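PDB 3Q2K: oxidoreductase from Bordetella pertussis, which probably oxidises a UDP-linked N-acetylglucosaminuronic acid with NAD as cofactor, a step required for making 2,3-diacetamido-2,3-dideoxy-D-mannuronic acid. Local coordinates for residues Gly203-Asp214 with Ser348-Tyr356; Val286-Trp294 with Ile306-Tyr317. All blocks are in the same frame, centred on the assembly; numbering follows the deposited sequence.

Contact 1 of 2, residues Gly203-Asp214 with Ser348-Tyr356; sequences GAFMNQASHYVD and SLALLTAIY. With HP7 ((2S,3S,4R,5R,6R)-5-acetamido-6-[[[(2R,3S,4R,5R)-5-(2,4-dioxopyrimidin-1-yl)-3,4-dihydroxy-oxolan-2-yl]methoxy-hydroxy-phosphoryl]oxy-hydroxy-phosphoryl]oxy-3,4-dihydroxy-oxane-2-carboxylic acid), chain V.
Tyr356 reaches across from helix 348-356 and receives two backbone N-H groups on its hydroxyl. Gly203 N lies 2.9 Å from Tyr356 OH, with an N-H...O angle of 155°. Met206 N is 3.2 Å from Tyr356 OH and bonds less straight. Tyr356 OH is also hydrogen-bonded to Glu240, so three partners hold this oxygen. This ties helix 348-356 to the backbone of 203-206.

Met206 crosses the tyrosine ring at about a right angle. Its CG lies anti to the backbone N, and the chain bends at chi3 (-86°), which brings CE to 3.7 Å from Tyr356 CE2. The sulfur sits obliquely to the ring in a Met-aromatic contact. Phe205 offers one ring face to Ile355, whose CG2 stands over the ring centre.

Leu352 spreads its two methyls. CD1 lies against Met206 and Ser210 CB, and CD2 is 3.7 Å from Val213 CG2 and near Phe205 O. Val213 CG1, anti to its own backbone N, slides past Leu351 and ends 3.6 Å from Leu351 CB. Further on, Ser348 CB packs against Asp214, whose carboxylate forms a salt bridge with Arg153.

The other side of segment 203-214 holds the UDP-sugar. His211 NE2 and HP7 O3' form a hydrogen bond of 2.6 Å, with O3' at the imidazole edge, in its plane. Asn207 OD1 accepts from HP7 O4' at 2.7 Å. Gln208 NE2 donates to the sugar carboxylate oxygen O'P. His211 also touches the NADH. The loop and first helical turn that hold the UDP-sugar are thus backed by helix 348-356.

The axes of segments 210-214 and 348-356, parts of helices 210-220 and 342-361, pass 9.3 Å apart at 107°. Both helices pack on the large mixed sheet: Val213 on strand 254-260, Leu351 and Ile355 on strand 223-231.

Contact 2 of 2, residues Val286-Trp294 with Ile306-Tyr317; sequences VAVNRIDEW and IREANYETTSVY
Val286 and Ala287 meet the ring of Tyr317 where the loop enters strand 290-296 of the C-terminal alpha/beta domain, outermost within the chain in its mixed sheet. Helix 306-315 packs along this strand. Val286 CG2 comes obliquely to Tyr317 CE1, at 3.3 Å, and Ala287 CB lies at the ring edge.

A classic beta bulge sets Asn289 and Arg290 together opposite Gly284 of strand 279-284. Asn289 CG sits between its backbone N and carbonyl carbon (chi1 48°). This turns the amide back to the loop, where OD1 accepts from Ala287 N at 2.7 Å. The amide's ND2 makes a weak hydrogen bond to Thr314 OG1. Thr313 CG2 packs beside Asn289 CA.

Arg290 turns from the helix and forms a salt bridge with Asp292. Arg290 NE is 2.7 Å from Asp292 OD1, which uses its syn lone pair and lies in the guanidinium plane. Ile291 crosses Ile306 at about a right angle, with Ile291 CB 3.7 Å from Ile306 CG2. The amide of Asn310 also lies against Ile291, with ND2 3.5 Å from Ile291 CB.

Trp294 bonds through NE1 to Asp303, and one face of its indole receives Ile306. The methyl CD1 of Ile306 makes a CH-pi contact, 3.9 Å from the centroid of the Trp294 five-membered ring.

In the fold
Contact 1 is a buried core contact, centred about 10 Å from the centre of the chain. Contact 2 is partly buried, centred about 18 Å from it, at strand 290-296, outermost within the chain in the mixed sheet on which the contact 1 helices pack. Along the chain, contact 2 lies inside the loop closed by contact 1. The two meet at Tyr212, which packs on Ala287 and Val288. Contact 1 joins a loop and the start of helix 210-220 to helix 342-361, through apolar side chains and a shared tyrosine hydroxyl. Contact 2 has smaller apolar patches and polar groups near the surface. Contact 1 binds HP7 directly; the nearest atoms of the Tyr317 side chain and HP7 are about 4 Å apart.

Contact 1 of 2, residues Gly203-Asp214 with Ser348-Tyr356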
loop_
_atom_site.group_PDB
_atom_site.type_symbol
_atom_site.label_atom_id
_atom_site.label_comp_id
_atom_site.label_asym_id
_atom_site.label_seq_id
_atom_site.Cartn_x
_atom_site.Cartn_y
_atom_site.Cartn_z
ATOM N N GLY C 203 -7.092 -19.846 17.598
ATOM C CA GLY C 203 -6.402 -21.035 17.103
ATOM C C GLY C 203 -5.179 -21.375 17.934
ATOM O O GLY C 203 -5.076 -20.935 19.082
ATOM N N ALA C 204 -4.213 -22.069 17.341
ATOM C CA ALA C 204 -3.014 -22.427 18.095
ATOM C C ALA C 204 -2.368 -21.311 18.922
ATOM O O ALA C 204 -1.711 -21.554 19.941
ATOM C CB ALA C 204 -1.965 -22.923 17.125
ATOM N N PHE C 205 -2.393 -20.094 18.385
ATOM C CA PHE C 205 -1.668 -18.982 19.003
ATOM C C PHE C 205 -2.424 -18.514 20.238
ATOM O O PHE C 205 -1.836 -18.399 21.313
ATOM C CB PHE C 205 -1.451 -17.773 18.079
ATOM C CG PHE C 205 -0.243 -17.905 17.197
ATOM C CD1 PHE C 205 0.986 -17.416 17.601
ATOM C CD2 PHE C 205 -0.327 -18.545 15.968
ATOM C CE1 PHE C 205 2.087 -17.518 16.772
ATOM C CE2 PHE C 205 0.780 -18.678 15.154
ATOM C CZ PHE C 205 1.989 -18.150 15.545
ATOM N N MET C 206 -3.721 -18.275 20.061
ATOM C CA MET C 206 -4.539 -17.661 21.096
ATOM C C MET C 206 -4.853 -18.630 22.232
ATOM O O MET C 206 -4.855 -18.250 23.400
ATOM C CB MET C 206 -5.852 -17.141 20.516
ATOM C CG MET C 206 -6.727 -16.404 21.520
ATOM S SD MET C 206 -8.015 -15.582 20.562
ATOM C CE MET C 206 -7.163 -14.063 20.156
ATOM N N ASN C 207 -5.074 -19.901 21.912
ATOM C CA ASN C 207 -5.326 -20.874 22.965
ATOM C C ASN C 207 -4.015 -21.413 23.538
ATOM O O ASN C 207 -3.568 -20.928 24.576
ATOM C CB ASN C 207 -6.293 -21.970 22.506
ATOM C CG ASN C 207 -6.676 -22.874 23.639
ATOM O OD1 ASN C 207 -5.798 -23.140 24.456
ATOM N ND2 ASN C 207 -7.940 -23.282 23.728
ATOM N N GLN C 208 -3.331 -22.319 22.845
ATOM C CA GLN C 208 -2.206 -23.037 23.453
ATOM C C GLN C 208 -0.902 -22.270 23.612
ATOM O O GLN C 208 -0.201 -22.475 24.602
ATOM C CB GLN C 208 -1.862 -24.332 22.702
ATOM C CG GLN C 208 -2.900 -25.418 22.860
ATOM C CD GLN C 208 -4.025 -25.290 21.853
ATOM O OE1 GLN C 208 -3.952 -24.489 20.922
ATOM N NE2 GLN C 208 -5.049 -26.119 22.003
ATOM N N ALA C 209 -0.534 -21.479 22.608
ATOM C CA ALA C 209 0.768 -20.821 22.629
ATOM C C ALA C 209 0.711 -19.438 23.275
ATOM O O ALA C 209 1.717 -18.734 23.359
ATOM C CB ALA C 209 1.330 -20.713 21.215
ATOM N N SER C 210 -0.463 -19.039 23.747
ATOM C CA SER C 210 -0.559 -17.741 24.418
ATOM C C SER C 210 0.361 -17.574 25.633
ATOM O O SER C 210 0.875 -16.479 25.843
ATOM C CB SER C 210 -2.013 -17.396 24.764
ATOM O OG SER C 210 -2.548 -18.362 25.650
ATOM N N HIS C 211 0.553 -18.614 26.440
ATOM C CA HIS C 211 1.563 -18.631 27.495
ATOM C C HIS C 211 2.913 -18.284 26.895
ATOM O O HIS C 211 3.814 -17.824 27.601
ATOM C CB HIS C 211 1.717 -20.016 28.142
ATOM C CG HIS C 211 0.423 -20.637 28.571
ATOM N ND1 HIS C 211 -0.142 -20.392 29.804
ATOM C CD2 HIS C 211 -0.440 -21.457 27.920
ATOM C CE1 HIS C 211 -1.277 -21.062 29.907
ATOM N NE2 HIS C 211 -1.476 -21.726 28.782
ATOM N N TYR C 212 3.079 -18.609 25.616
ATOM C CA TYR C 212 4.378 -18.412 24.989
ATOM C C TYR C 212 4.454 -17.045 24.324
ATOM O O TYR C 212 5.485 -16.386 24.388
ATOM C CB TYR C 212 4.708 -19.549 24.021
ATOM C CG TYR C 212 4.847 -20.809 24.834
ATOM C CD1 TYR C 212 6.098 -21.290 25.191
ATOM C CD2 TYR C 212 3.719 -21.463 25.311
ATOM C CE1 TYR C 212 6.203 -22.415 25.979
ATOM C CE2 TYR C 212 3.821 -22.577 26.122
ATOM C CZ TYR C 212 5.074 -23.035 26.464
ATOM O OH TYR C 212 5.193 -24.172 27.236
ATOM N N VAL C 213 3.357 -16.601 23.720
ATOM C CA VAL C 213 3.290 -15.223 23.261
ATOM C C VAL C 213 3.519 -14.265 24.419
ATOM O O VAL C 213 4.237 -13.290 24.219
ATOM C CB VAL C 213 1.970 -14.952 22.527
ATOM C CG1 VAL C 213 1.824 -13.486 22.167
ATOM C CG2 VAL C 213 1.991 -15.783 21.274
ATOM N N ASP C 214 3.025 -14.626 25.603
ATOM C CA ASP C 214 3.152 -13.839 26.828
ATOM C C ASP C 214 4.614 -13.599 27.187
ATOM O O ASP C 214 4.954 -12.520 27.665
ATOM C CB ASP C 214 2.462 -14.518 28.018
ATOM C CG ASP C 214 2.519 -13.687 29.291
ATOM O OD1 ASP C 214 2.025 -12.540 29.297
ATOM O OD2 ASP C 214 3.056 -14.162 30.313
ATOM N N SER C 348 -0.267 -9.451 26.173
ATOM C CA SER C 348 -0.236 -10.569 25.231
ATOM C C SER C 348 -1.483 -10.590 24.330
ATOM O O SER C 348 -1.420 -11.011 23.175
ATOM C CB SER C 348 -0.111 -11.839 26.069
ATOM O OG SER C 348 -1.392 -12.072 26.628
ATOM N N LEU C 349 -2.632 -10.113 24.808
ATOM C CA LEU C 349 -3.796 -10.041 23.922
ATOM C C LEU C 349 -3.477 -9.145 22.728
ATOM O O LEU C 349 -3.898 -9.424 21.611
ATOM C CB LEU C 349 -5.036 -9.480 24.624
ATOM C CG LEU C 349 -6.291 -9.439 23.740
ATOM C CD1 LEU C 349 -6.539 -10.809 23.117
ATOM C CD2 LEU C 349 -7.555 -9.068 24.534
ATOM N N ALA C 350 -2.772 -8.045 22.975
ATOM C CA ALA C 350 -2.339 -7.149 21.909
ATOM C C ALA C 350 -1.410 -7.771 20.867
ATOM O O ALA C 350 -1.645 -7.570 19.678
ATOM C CB ALA C 350 -1.746 -5.860 22.482
ATOM N N LEU C 351 -0.367 -8.497 21.267
ATOM C CA LEU C 351 0.388 -9.312 20.319
ATOM C C LEU C 351 -0.424 -10.363 19.561
ATOM O O LEU C 351 -0.204 -10.581 18.370
ATOM C CB LEU C 351 1.485 -10.075 21.060
ATOM C CG LEU C 351 2.675 -9.205 21.453
ATOM C CD1 LEU C 351 3.625 -10.048 22.278
ATOM C CD2 LEU C 351 3.330 -8.787 20.147
ATOM N N LEU C 352 -1.329 -11.064 20.236
ATOM C CA LEU C 352 -2.106 -12.069 19.516
ATOM C C LEU C 352 -2.915 -11.298 18.496
ATOM O O LEU C 352 -3.088 -11.784 17.379
ATOM C CB LEU C 352 -3.091 -12.840 20.414
ATOM C CG LEU C 352 -2.410 -13.560 21.578
ATOM C CD1 LEU C 352 -3.449 -14.047 22.581
ATOM C CD2 LEU C 352 -1.552 -14.701 21.043
ATOM N N THR C 353 -3.481 -10.161 18.897
ATOM C CA THR C 353 -4.326 -9.426 17.955
ATOM C C THR C 353 -3.467 -9.018 16.755
ATOM O O THR C 353 -3.841 -9.174 15.591
ATOM C CB THR C 353 -4.966 -8.172 18.601
ATOM O OG1 THR C 353 -5.752 -8.571 19.725
ATOM C CG2 THR C 353 -5.932 -7.470 17.647
ATOM N N ALA C 354 -2.271 -8.517 17.043
ATOM C CA ALA C 354 -1.377 -8.058 15.982
ATOM C C ALA C 354 -0.993 -9.222 15.063
ATOM O O ALA C 354 -1.051 -9.143 13.829
ATOM C CB ALA C 354 -0.119 -7.401 16.608
ATOM N N ILE C 355 -0.606 -10.337 15.680
ATOM C CA ILE C 355 -0.367 -11.553 14.899
ATOM C C ILE C 355 -1.563 -12.018 14.062
ATOM O O ILE C 355 -1.380 -12.352 12.895
ATOM C CB ILE C 355 0.036 -12.704 15.802
ATOM C CG1 ILE C 355 1.465 -12.445 16.289
ATOM C CG2 ILE C 355 -0.113 -14.040 15.058
ATOM C CD1 ILE C 355 1.766 -13.415 17.388
ATOM N N TYR C 356 -2.784 -11.988 14.586
ATOM C CA TYR C 356 -3.956 -12.414 13.815
ATOM C C TYR C 356 -4.316 -11.397 12.741
ATOM O O TYR C 356 -4.731 -11.805 11.659
ATOM C CB TYR C 356 -5.188 -12.646 14.697
ATOM C CG TYR C 356 -5.216 -14.000 15.367
ATOM C CD1 TYR C 356 -4.146 -14.880 15.211
ATOM C CD2 TYR C 356 -6.250 -14.374 16.222
ATOM C CE1 TYR C 356 -4.134 -16.123 15.847
ATOM C CE2 TYR C 356 -6.240 -15.612 16.868
ATOM C CZ TYR C 356 -5.187 -16.493 16.663
ATOM O OH TYR C 356 -5.152 -17.753 17.233
HETATM N N1 HP7 V . -2.467 -33.785 23.772
HETATM C C2 HP7 V . -2.171 -34.690 22.829
HETATM O O2 HP7 V . -2.977 -35.204 22.028
HETATM N N3 HP7 V . -0.901 -35.106 22.690
HETATM C C4 HP7 V . 0.057 -34.603 23.496
HETATM O O4 HP7 V . 1.214 -35.012 23.261
HETATM C C5 HP7 V . -0.232 -33.659 24.480
HETATM C C6 HP7 V . -1.560 -33.252 24.606
HETATM P PA HP7 V . -2.758 -31.180 28.214
HETATM P PB HP7 V . -2.959 -28.746 29.703
HETATM O "O'P" HP7 V . -5.001 -27.672 24.809
HETATM O "O'Q" HP7 V . -6.740 -26.959 25.794
HETATM C "C1'" HP7 V . -2.532 -26.798 28.004
HETATM O O1A HP7 V . -1.261 -31.398 28.247
HETATM O O1B HP7 V . -1.570 -28.806 30.293
HETATM C C1C HP7 V . -3.864 -33.365 23.878
HETATM C "C2'" HP7 V . -2.308 -25.288 28.124
HETATM N "N2'" HP7 V . -1.703 -24.841 29.371
HETATM O O2A HP7 V . -3.724 -31.996 29.042
HETATM O O2B HP7 V . -4.205 -29.097 30.473
HETATM C C2C HP7 V . -4.580 -34.220 24.914
HETATM O O2C HP7 V . -5.921 -34.387 24.453
HETATM C "C3'" HP7 V . -3.664 -24.597 28.077
HETATM O "O3'" HP7 V . -3.614 -23.162 28.185
HETATM O O3A HP7 V . -3.014 -29.595 28.336
HETATM O O3B HP7 V . -3.177 -27.223 29.205
HETATM C C3C HP7 V . -4.748 -33.212 26.035
HETATM O O3C HP7 V . -5.889 -33.610 26.792
HETATM C "C4'" HP7 V . -4.387 -25.103 26.830
HETATM O "O4'" HP7 V . -5.655 -24.438 26.817
HETATM C C4C HP7 V . -4.979 -31.893 25.308
HETATM O O4C HP7 V . -3.959 -32.008 24.320
HETATM C "C5'" HP7 V . -4.646 -26.604 26.932
HETATM O "O5'" HP7 V . -3.363 -27.218 26.912
HETATM C C5C HP7 V . -4.506 -30.798 26.255
HETATM O O5C HP7 V . -3.226 -31.267 26.678
HETATM C "C6'" HP7 V . -5.498 -27.094 25.795
HETATM C "C7'" HP7 V . -0.385 -24.831 29.546
HETATM O "O7'" HP7 V . 0.312 -25.108 28.576
HETATM C "C8'" HP7 V . 0.218 -24.488 30.879
#

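Contact 2 of 2, residues Val286-Trp294 with Ile306-Tyr317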
loop_
_atom_site.group_PDB
_atom_site.type_symbol
_atom_site.label_atom_id
_atom_site.label_comp_id
_atom_site.label_asym_id
_atom_site.label_seq_id
_atom_site.Cartn_x
_atom_site.Cartn_y
_atom_site.Cartn_z
ATOM N N VAL C 286 9.321 -29.918 26.841
ATOM C CA VAL C 286 8.016 -29.746 26.213
ATOM C C VAL C 286 7.304 -28.441 26.558
ATOM O O VAL C 286 6.388 -28.020 25.842
ATOM C CB VAL C 286 7.102 -30.969 26.437
ATOM C CG1 VAL C 286 7.794 -32.211 25.896
ATOM C CG2 VAL C 286 6.750 -31.130 27.903
ATOM N N ALA C 287 7.764 -27.805 27.633
ATOM C CA ALA C 287 7.084 -26.649 28.222
ATOM C C ALA C 287 8.002 -25.722 29.016
ATOM O O ALA C 287 7.747 -25.448 30.182
ATOM C CB ALA C 287 5.870 -27.062 29.049
ATOM N N VAL C 288 9.099 -25.283 28.410
ATOM C CA VAL C 288 10.031 -24.329 29.000
ATOM C C VAL C 288 10.273 -24.783 30.429
ATOM O O VAL C 288 10.207 -23.978 31.347
ATOM C CB VAL C 288 9.611 -22.839 28.920
ATOM C CG1 VAL C 288 9.828 -22.278 27.501
ATOM C CG2 VAL C 288 8.174 -22.640 29.392
ATOM N N ASN C 289 10.594 -26.060 30.590
ATOM C CA ASN C 289 10.685 -26.658 31.915
ATOM C C ASN C 289 12.096 -27.176 32.169
ATOM O O ASN C 289 12.385 -27.727 33.229
ATOM C CB ASN C 289 9.723 -27.841 32.002
ATOM C CG ASN C 289 9.861 -28.762 30.806
ATOM O OD1 ASN C 289 9.357 -28.479 29.720
ATOM N ND2 ASN C 289 10.584 -29.857 30.995
ATOM N N ARG C 290 12.982 -26.991 31.196
ATOM C CA ARG C 290 14.330 -27.496 31.365
ATOM C C ARG C 290 15.362 -26.617 30.678
ATOM O O ARG C 290 15.428 -26.533 29.452
ATOM C CB ARG C 290 14.474 -28.913 30.804
ATOM C CG ARG C 290 15.943 -29.299 30.748
ATOM C CD ARG C 290 16.182 -30.706 30.227
ATOM N NE ARG C 290 16.331 -30.598 28.780
ATOM C CZ ARG C 290 15.437 -31.094 27.935
ATOM N NH1 ARG C 290 14.404 -31.760 28.433
ATOM N NH2 ARG C 290 15.599 -30.943 26.629
ATOM N N ILE C 291 16.203 -25.999 31.496
ATOM C CA ILE C 291 17.179 -25.065 30.954
ATOM C C ILE C 291 18.302 -25.884 30.336
ATOM O O ILE C 291 18.980 -26.612 31.057
ATOM C CB ILE C 291 17.744 -24.212 32.101
ATOM C CG1 ILE C 291 16.683 -23.230 32.594
ATOM C CG2 ILE C 291 19.008 -23.454 31.720
ATOM C CD1 ILE C 291 17.199 -22.423 33.764
ATOM N N ASP C 292 18.556 -25.704 29.044
ATOM C CA ASP C 292 19.619 -26.435 28.356
ATOM C C ASP C 292 20.938 -25.698 28.154
ATOM O O ASP C 292 22.004 -26.300 28.262
ATOM C CB ASP C 292 19.170 -26.958 26.989
ATOM C CG ASP C 292 18.132 -28.044 27.113
ATOM O OD1 ASP C 292 18.265 -28.921 27.994
ATOM O OD2 ASP C 292 17.175 -27.966 26.321
ATOM N N GLU C 293 20.880 -24.418 27.802
ATOM C CA GLU C 293 22.122 -23.694 27.546
ATOM C C GLU C 293 22.069 -22.478 28.462
ATOM O O GLU C 293 21.023 -21.922 28.801
ATOM C CB GLU C 293 22.291 -23.329 26.065
ATOM C CG GLU C 293 23.699 -23.549 25.509
ATOM C CD GLU C 293 23.964 -24.947 24.966
ATOM O OE1 GLU C 293 22.997 -25.672 24.636
ATOM O OE2 GLU C 293 25.151 -25.324 24.842
ATOM N N TRP C 294 23.230 -22.103 28.973
ATOM C CA TRP C 294 23.194 -21.033 29.955
ATOM C C TRP C 294 24.645 -20.589 30.105
ATOM O O TRP C 294 25.432 -21.262 30.766
ATOM C CB TRP C 294 22.499 -21.502 31.237
ATOM C CG TRP C 294 22.550 -20.546 32.405
ATOM C CD1 TRP C 294 23.649 -20.208 33.146
ATOM C CD2 TRP C 294 21.470 -19.762 32.931
ATOM N NE1 TRP C 294 23.320 -19.283 34.109
ATOM C CE2 TRP C 294 21.989 -18.981 33.985
ATOM C CE3 TRP C 294 20.121 -19.622 32.591
ATOM C CZ2 TRP C 294 21.199 -18.098 34.721
ATOM C CZ3 TRP C 294 19.350 -18.727 33.304
ATOM C CH2 TRP C 294 19.883 -17.981 34.367
ATOM N N ILE C 306 20.388 -24.087 38.628
ATOM C CA ILE C 306 19.716 -24.532 37.409
ATOM C C ILE C 306 19.078 -25.913 37.451
ATOM O O ILE C 306 17.926 -26.114 37.050
ATOM C CB ILE C 306 20.665 -24.598 36.204
ATOM C CG1 ILE C 306 21.278 -23.213 35.985
ATOM C CG2 ILE C 306 19.883 -25.165 35.016
ATOM C CD1 ILE C 306 22.449 -23.197 35.033
ATOM N N ARG C 307 19.888 -26.865 37.903
ATOM C CA ARG C 307 19.421 -28.250 37.889
ATOM C C ARG C 307 18.231 -28.273 38.838
ATOM O O ARG C 307 17.167 -28.827 38.554
ATOM C CB ARG C 307 20.502 -29.275 38.251
ATOM C CG ARG C 307 20.352 -30.558 37.440
ATOM C CD ARG C 307 21.254 -31.727 37.816
ATOM N NE ARG C 307 20.519 -32.819 38.453
ATOM C CZ ARG C 307 20.635 -33.141 39.738
ATOM N NH1 ARG C 307 19.926 -34.130 40.270
ATOM N NH2 ARG C 307 21.478 -32.459 40.503
ATOM N N GLU C 308 18.397 -27.581 39.959
ATOM C CA GLU C 308 17.309 -27.506 40.919
ATOM C C GLU C 308 16.110 -26.791 40.294
ATOM O O GLU C 308 14.966 -27.146 40.560
ATOM C CB GLU C 308 17.841 -26.868 42.209
ATOM C CG GLU C 308 16.883 -25.959 42.971
ATOM C CD GLU C 308 17.471 -25.462 44.280
ATOM O OE1 GLU C 308 17.861 -24.277 44.392
ATOM O OE2 GLU C 308 17.556 -26.303 45.200
ATOM N N ALA C 309 16.296 -25.781 39.451
ATOM C CA ALA C 309 15.108 -25.116 38.916
ATOM C C ALA C 309 14.389 -26.003 37.885
ATOM O O ALA C 309 13.157 -26.082 37.821
ATOM C CB ALA C 309 15.507 -23.779 38.309
ATOM N N ASN C 310 15.180 -26.699 37.073
ATOM C CA ASN C 310 14.654 -27.663 36.106
ATOM C C ASN C 310 13.822 -28.699 36.851
ATOM O O ASN C 310 12.690 -29.011 36.465
ATOM C CB ASN C 310 15.791 -28.382 35.366
ATOM C CG ASN C 310 16.623 -27.450 34.514
ATOM O OD1 ASN C 310 17.679 -27.797 33.973
ATOM N ND2 ASN C 310 16.200 -26.194 34.490
ATOM N N TYR C 311 14.387 -29.246 37.924
ATOM C CA TYR C 311 13.680 -30.369 38.536
ATOM C C TYR C 311 12.355 -29.850 39.083
ATOM O O TYR C 311 11.307 -30.475 38.930
ATOM C CB TYR C 311 14.464 -31.120 39.616
ATOM C CG TYR C 311 13.553 -32.100 40.321
ATOM C CD1 TYR C 311 12.851 -31.724 41.460
ATOM C CD2 TYR C 311 13.337 -33.375 39.809
ATOM C CE1 TYR C 311 11.994 -32.606 42.092
ATOM C CE2 TYR C 311 12.483 -34.267 40.437
ATOM C CZ TYR C 311 11.813 -33.872 41.575
ATOM O OH TYR C 311 10.956 -34.744 42.209
ATOM N N GLU C 312 12.422 -28.685 39.717
ATOM C CA GLU C 312 11.207 -28.057 40.217
ATOM C C GLU C 312 10.159 -27.728 39.156
ATOM O O GLU C 312 8.995 -28.090 39.313
ATOM C CB GLU C 312 11.570 -26.821 41.039
ATOM C CG GLU C 312 10.337 -26.045 41.443
ATOM C CD GLU C 312 10.688 -24.791 42.217
ATOM O OE1 GLU C 312 9.754 -23.984 42.406
ATOM O OE2 GLU C 312 11.862 -24.612 42.610
ATOM N N THR C 313 10.528 -27.064 38.065
ATOM C CA THR C 313 9.505 -26.665 37.098
ATOM C C THR C 313 8.871 -27.908 36.486
ATOM O O THR C 313 7.653 -27.990 36.288
ATOM C CB THR C 313 10.072 -25.766 35.981
ATOM O OG1 THR C 313 10.894 -24.757 36.575
ATOM C CG2 THR C 313 8.956 -25.126 35.166
ATOM N N THR C 314 9.737 -28.879 36.201
ATOM C CA THR C 314 9.275 -30.148 35.646
ATOM C C THR C 314 8.287 -30.872 36.550
ATOM O O THR C 314 7.297 -31.431 36.068
ATOM C CB THR C 314 10.425 -31.092 35.274
ATOM O OG1 THR C 314 11.265 -30.415 34.334
ATOM C CG2 THR C 314 9.865 -32.350 34.631
ATOM N N SER C 315 8.569 -30.827 37.848
ATOM C CA SER C 315 7.708 -31.496 38.822
ATOM C C SER C 315 6.305 -30.916 39.003
ATOM O O SER C 315 5.450 -31.559 39.612
ATOM C CB SER C 315 8.400 -31.618 40.182
ATOM O OG SER C 315 7.745 -30.848 41.176
ATOM N N VAL C 316 6.043 -29.710 38.513
ATOM C CA VAL C 316 4.677 -29.200 38.585
ATOM C C VAL C 316 4.082 -29.032 37.193
ATOM O O VAL C 316 2.999 -28.467 37.021
ATOM C CB VAL C 316 4.561 -27.876 39.352
ATOM C CG1 VAL C 316 5.172 -28.036 40.741
ATOM C CG2 VAL C 316 5.198 -26.766 38.524
ATOM N N TYR C 317 4.804 -29.554 36.210
ATOM C CA TYR C 317 4.269 -29.698 34.860
ATOM C C TYR C 317 2.822 -30.192 34.870
ATOM O O TYR C 317 2.505 -31.269 35.378
ATOM C CB TYR C 317 5.158 -30.645 34.049
ATOM C CG TYR C 317 4.623 -30.838 32.648
ATOM C CD1 TYR C 317 5.112 -30.094 31.583
ATOM C CD2 TYR C 317 3.587 -31.730 32.398
ATOM C CE1 TYR C 317 4.598 -30.254 30.307
ATOM C CE2 TYR C 317 3.066 -31.897 31.128
ATOM C CZ TYR C 317 3.580 -31.156 30.085
ATOM O OH TYR C 317 3.062 -31.317 28.820
#